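Local coordinates for glutathione-specific gamma-glutamylcyclotransferase (Saccharomyces cerevisiae S288c, PDB 5HWK), which cleaves glutathione, and no other gamma-glutamyl peptide, into 5-oxo-L-proline and the dipeptide Cys-Gly, at residues 6-18 against 154-166. Numbering follows the deposited sequence.
Sequences SGIWVLGYGSLIY and RVLLTSVYIGTID. With BEZ (benzoic acid), chain C.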
loop_
_atom_site.group_PDB
_atom_site.type_symbol
_atom_site.label_atom_id
_atom_site.label_comp_id
_atom_site.label_asym_id
_atom_site.label_seq_id
_atom_site.Cartn_x
_atom_site.Cartn_y
_atom_site.Cartn_z
ATOM N N SER A 6 12.056 18.064 -9.422
ATOM C CA SER A 6 12.561 17.622 -10.721
ATOM C C SER A 6 11.961 16.279 -11.143
ATOM O O SER A 6 11.084 16.216 -12.013
ATOM C CB SER A 6 14.086 17.520 -10.692
ATOM O OG SER A 6 14.633 17.786 -11.973
ATOM N N GLY A 7 12.460 15.200 -10.546
ATOM C CA GLY A 7 11.855 13.888 -10.703
ATOM C C GLY A 7 10.675 13.717 -9.771
ATOM O O GLY A 7 10.142 14.680 -9.219
ATOM N N ILE A 8 10.269 12.478 -9.582
ATOM C CA ILE A 8 9.170 12.239 -8.670
ATOM C C ILE A 8 9.494 11.039 -7.810
ATOM O O ILE A 8 10.230 10.124 -8.202
ATOM C CB ILE A 8 7.772 12.105 -9.319
ATOM C CG1 ILE A 8 7.638 10.741 -9.960
ATOM C CG2 ILE A 8 7.518 13.210 -10.327
ATOM C CD1 ILE A 8 8.370 10.642 -11.198
ATOM N N TRP A 9 8.952 11.079 -6.615
ATOM C CA TRP A 9 8.994 9.962 -5.692
ATOM C C TRP A 9 7.647 9.282 -5.781
ATOM O O TRP A 9 6.626 9.943 -5.749
ATOM C CB TRP A 9 9.209 10.472 -4.271
ATOM C CG TRP A 9 10.653 10.999 -4.113
ATOM C CD1 TRP A 9 11.094 12.295 -4.265
ATOM C CD2 TRP A 9 11.822 10.222 -3.781
ATOM N NE1 TRP A 9 12.437 12.348 -4.043
ATOM C CE2 TRP A 9 12.913 11.106 -3.732
ATOM C CE3 TRP A 9 12.036 8.870 -3.507
ATOM C CZ2 TRP A 9 14.195 10.678 -3.440
ATOM C CZ3 TRP A 9 13.307 8.452 -3.199
ATOM C CH2 TRP A 9 14.372 9.359 -3.161
ATOM N N VAL A 10 7.682 7.965 -5.933
ATOM C CA VAL A 10 6.464 7.165 -6.079
ATOM C C VAL A 10 6.416 6.172 -4.930
ATOM O O VAL A 10 7.351 5.391 -4.756
ATOM C CB VAL A 10 6.485 6.407 -7.418
ATOM C CG1 VAL A 10 5.238 5.482 -7.558
ATOM C CG2 VAL A 10 6.564 7.361 -8.577
ATOM N N LEU A 11 5.293 6.135 -4.200
ATOM C CA LEU A 11 5.119 5.156 -3.139
ATOM C C LEU A 11 4.715 3.828 -3.742
ATOM O O LEU A 11 3.933 3.786 -4.692
ATOM C CB LEU A 11 3.959 5.581 -2.243
ATOM C CG LEU A 11 4.124 6.793 -1.352
ATOM C CD1 LEU A 11 2.828 6.988 -0.534
ATOM C CD2 LEU A 11 5.320 6.561 -0.493
ATOM N N GLY A 12 5.300 2.760 -3.219
ATOM C CA GLY A 12 4.793 1.428 -3.527
ATOM C C GLY A 12 4.331 0.722 -2.270
ATOM O O GLY A 12 5.074 0.648 -1.285
ATOM N N TYR A 13 3.098 0.187 -2.283
ATOM C CA TYR A 13 2.547 -0.521 -1.135
ATOM C C TYR A 13 2.006 -1.885 -1.534
ATOM O O TYR A 13 1.576 -2.645 -0.663
ATOM C CB TYR A 13 1.459 0.303 -0.409
ATOM C CG TYR A 13 0.302 0.596 -1.292
ATOM C CD1 TYR A 13 -0.766 -0.280 -1.365
ATOM C CD2 TYR A 13 0.244 1.752 -2.036
ATOM C CE1 TYR A 13 -1.810 -0.049 -2.175
ATOM C CE2 TYR A 13 -0.847 2.020 -2.840
ATOM C CZ TYR A 13 -1.892 1.109 -2.903
ATOM O OH TYR A 13 -2.980 1.370 -3.699
ATOM N N GLY A 14 2.000 -2.204 -2.824
ATOM C CA GLY A 14 1.477 -3.469 -3.343
ATOM C C GLY A 14 2.487 -4.034 -4.307
ATOM O O GLY A 14 3.656 -4.195 -3.923
ATOM N N SER A 15 2.070 -4.345 -5.538
ATOM C CA SER A 15 2.974 -4.996 -6.469
ATOM C C SER A 15 4.143 -4.136 -6.873
ATOM O O SER A 15 5.110 -4.694 -7.365
ATOM C CB SER A 15 2.253 -5.510 -7.723
ATOM O OG SER A 15 1.693 -4.452 -8.472
ATOM N N LEU A 16 4.093 -2.800 -6.717
ATOM C CA LEU A 16 5.294 -2.036 -7.074
ATOM C C LEU A 16 6.445 -2.348 -6.144
ATOM O O LEU A 16 7.588 -2.034 -6.488
ATOM C CB LEU A 16 5.020 -0.524 -7.029
ATOM C CG LEU A 16 4.156 0.020 -8.166
ATOM C CD1 LEU A 16 3.619 1.452 -7.800
ATOM C CD2 LEU A 16 4.915 0.041 -9.488
ATOM N N ILE A 17 6.189 -2.927 -4.960
ATOM C CA ILE A 17 7.290 -3.286 -4.067
ATOM C C ILE A 17 8.193 -4.324 -4.714
ATOM O O ILE A 17 9.422 -4.213 -4.698
ATOM C CB ILE A 17 6.756 -3.802 -2.718
ATOM C CG1 ILE A 17 6.056 -2.684 -1.969
ATOM C CG2 ILE A 17 7.927 -4.305 -1.893
ATOM C CD1 ILE A 17 5.367 -3.148 -0.660
ATOM N N TYR A 18 7.602 -5.375 -5.266
ATOM C CA TYR A 18 8.394 -6.485 -5.771
ATOM C C TYR A 18 8.457 -6.559 -7.283
ATOM O O TYR A 18 9.258 -7.357 -7.809
ATOM C CB TYR A 18 7.905 -7.817 -5.214
ATOM C CG TYR A 18 6.440 -8.057 -5.471
ATOM C CD1 TYR A 18 5.987 -8.500 -6.722
ATOM C CD2 TYR A 18 5.510 -7.812 -4.485
ATOM C CE1 TYR A 18 4.652 -8.735 -6.965
ATOM C CE2 TYR A 18 4.157 -8.060 -4.726
ATOM C CZ TYR A 18 3.758 -8.493 -5.973
ATOM O OH TYR A 18 2.438 -8.706 -6.239
ATOM N N ARG A 154 9.303 16.351 8.993
ATOM C CA ARG A 154 9.674 16.436 7.593
ATOM C C ARG A 154 8.823 15.479 6.776
ATOM O O ARG A 154 8.566 14.341 7.183
ATOM C CB ARG A 154 11.149 16.090 7.435
ATOM C CG ARG A 154 12.040 16.980 8.284
ATOM C CD ARG A 154 13.471 16.925 7.819
ATOM N NE ARG A 154 14.104 15.679 8.221
ATOM C CZ ARG A 154 15.270 15.248 7.747
ATOM N NH1 ARG A 154 15.925 15.963 6.840
ATOM N NH2 ARG A 154 15.773 14.096 8.171
ATOM N N VAL A 155 8.347 15.951 5.629
ATOM C CA VAL A 155 7.506 15.120 4.773
ATOM C C VAL A 155 8.047 15.177 3.348
ATOM O O VAL A 155 8.754 16.124 2.963
ATOM C CB VAL A 155 6.022 15.513 4.828
ATOM C CG1 VAL A 155 5.466 15.271 6.218
ATOM C CG2 VAL A 155 5.843 16.966 4.384
ATOM N N LEU A 156 7.742 14.118 2.585
ATOM C CA LEU A 156 8.167 13.954 1.199
ATOM C C LEU A 156 6.937 14.078 0.304
ATOM O O LEU A 156 5.924 13.392 0.552
ATOM C CB LEU A 156 8.847 12.581 1.023
ATOM C CG LEU A 156 9.558 12.328 -0.299
ATOM C CD1 LEU A 156 10.766 13.287 -0.448
ATOM C CD2 LEU A 156 10.021 10.866 -0.418
ATOM N N LEU A 157 7.012 14.906 -0.751
ATOM C CA LEU A 157 5.978 14.940 -1.794
ATOM C C LEU A 157 6.114 13.688 -2.676
ATOM O O LEU A 157 7.182 13.439 -3.259
ATOM C CB LEU A 157 6.048 16.221 -2.632
ATOM C CG LEU A 157 5.072 16.259 -3.813
ATOM C CD1 LEU A 157 3.612 16.235 -3.335
ATOM C CD2 LEU A 157 5.309 17.450 -4.731
ATOM N N THR A 158 5.043 12.885 -2.743
ATOM C CA THR A 158 5.074 11.597 -3.436
ATOM C C THR A 158 3.817 11.420 -4.273
ATOM O O THR A 158 2.766 11.976 -3.980
ATOM C CB THR A 158 5.142 10.400 -2.453
ATOM O OG1 THR A 158 3.921 10.304 -1.691
ATOM C CG2 THR A 158 6.299 10.489 -1.516
ATOM N N SER A 159 3.937 10.610 -5.314
ATOM C CA SER A 159 2.801 10.141 -6.084
ATOM C C SER A 159 2.467 8.731 -5.641
ATOM O O SER A 159 3.349 7.975 -5.248
ATOM C CB SER A 159 3.136 10.130 -7.578
ATOM O OG SER A 159 3.262 11.470 -8.055
ATOM N N VAL A 160 1.180 8.413 -5.645
ATOM C CA VAL A 160 0.738 7.080 -5.227
ATOM C C VAL A 160 -0.531 6.760 -5.993
ATOM O O VAL A 160 -1.363 7.625 -6.226
ATOM C CB VAL A 160 0.523 7.102 -3.687
ATOM C CG1 VAL A 160 -0.558 8.124 -3.278
ATOM C CG2 VAL A 160 0.179 5.690 -3.129
ATOM N N TYR A 161 -0.718 5.477 -6.344
ATOM C CA TYR A 161 -1.973 5.007 -6.949
ATOM C C TYR A 161 -2.837 4.379 -5.879
ATOM O O TYR A 161 -2.384 3.472 -5.182
ATOM C CB TYR A 161 -1.670 3.959 -8.027
ATOM C CG TYR A 161 -1.291 4.515 -9.369
ATOM C CD1 TYR A 161 -2.260 5.055 -10.227
ATOM C CD2 TYR A 161 0.047 4.588 -9.761
ATOM C CE1 TYR A 161 -1.918 5.542 -11.493
ATOM C CE2 TYR A 161 0.398 5.079 -11.016
ATOM C CZ TYR A 161 -0.590 5.607 -11.855
ATOM O OH TYR A 161 -0.299 6.058 -13.117
ATOM N N ILE A 162 -4.088 4.829 -5.789
ATOM C CA ILE A 162 -5.009 4.445 -4.731
ATOM C C ILE A 162 -6.335 4.063 -5.347
ATOM O O ILE A 162 -6.808 4.740 -6.260
ATOM C CB ILE A 162 -5.260 5.632 -3.759
ATOM C CG1 ILE A 162 -3.948 5.935 -3.028
ATOM C CG2 ILE A 162 -6.416 5.298 -2.782
ATOM C CD1 ILE A 162 -4.031 7.051 -2.019
ATOM N N GLY A 163 -6.956 2.987 -4.838
ATOM C CA GLY A 163 -8.384 2.746 -5.097
ATOM C C GLY A 163 -9.158 3.454 -4.024
ATOM O O GLY A 163 -9.159 2.999 -2.888
ATOM N N THR A 164 -9.731 4.618 -4.326
ATOM C CA THR A 164 -10.382 5.370 -3.263
ATOM C C THR A 164 -11.722 4.712 -2.893
ATOM O O THR A 164 -12.265 3.841 -3.619
ATOM C CB THR A 164 -10.685 6.797 -3.700
ATOM O OG1 THR A 164 -11.679 6.727 -4.716
ATOM C CG2 THR A 164 -9.438 7.534 -4.224
ATOM N N ILE A 165 -12.296 5.195 -1.780
ATOM C CA ILE A 165 -13.552 4.641 -1.289
ATOM C C ILE A 165 -14.709 4.746 -2.283
ATOM O O ILE A 165 -15.645 3.928 -2.231
ATOM C CB ILE A 165 -13.891 5.148 0.122
ATOM C CG1 ILE A 165 -14.323 6.621 0.064
ATOM C CG2 ILE A 165 -12.703 4.922 1.068
ATOM C CD1 ILE A 165 -14.678 7.245 1.419
ATOM N N ASP A 166 -14.649 5.662 -3.239
ATOM C CA ASP A 166 -15.743 5.856 -4.187
ATOM C C ASP A 166 -15.567 5.074 -5.481
ATOM O O ASP A 166 -16.461 5.080 -6.345
ATOM C CB ASP A 166 -15.893 7.344 -4.512
ATOM C CG ASP A 166 -14.581 7.975 -4.916
ATOM O OD1 ASP A 166 -14.123 7.657 -6.038
ATOM O OD2 ASP A 166 -13.988 8.748 -4.123
HETATM C C BEZ C . 1.485 -0.141 -5.444
HETATM O O1 BEZ C . 2.302 -1.007 -5.287
HETATM O O2 BEZ C . 1.590 0.856 -4.722
HETATM C C1 BEZ C . 0.348 -0.306 -6.403
HETATM C C2 BEZ C . -0.678 0.618 -6.347
HETATM C C3 BEZ C . -1.795 0.468 -7.176
HETATM C C4 BEZ C . -1.841 -0.548 -8.115
HETATM C C5 BEZ C . -0.782 -1.439 -8.188
HETATM C C6 BEZ C . 0.319 -1.350 -7.340
HETATM O O HOH W 1 7.347 13.472 -5.881
HETATM O O HOH W 2 1.392 3.531 -5.753
#
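Two backbone hydrogen bonds join strand 8-12 to strand 154-163: Ser159 N to Trp9 O (2.8 Å) and Leu11 N to Ser159 O (2.9 Å). They bracket a single parallel bridge, Val10 with Ser159, and the strand axes cross at 49°. Waters extend the pairing, one linking Trp9 N to Leu157 O, the other Leu11 O, Tyr161 N and benzoate O2. The bridge ties outermost strand 8-12 to next-to-last 154-163 of an otherwise antiparallel sheet, closing it toward a barrel, consistent with the gamma-glutamylcyclotransferase fold. Leu156 CD2 makes a CH-pi contact over one face of the Trp9 indole, 4.0 Å from the five-ring centroid. Apolar packing adds Leu11 CB against Val160 CG2. Tyr13 CG lies between backbone N and carbonyl carbon (chi1 61°), carrying the ring across to give its OH to Tyr161 O at 2.6 Å, in the carbonyl plane. Val160 CG2 lies at that ring's edge, benzoate O2 over a face. Replacing Tyr13 with an alanine would probably leave Tyr161 O without this donor and open a gap beside the ligand. Backbone Tyr13 N holds benzoate O2, Gly14 N and Leu16 N hold O1; similarity places Tyr13 and Gly14 in the substrate site.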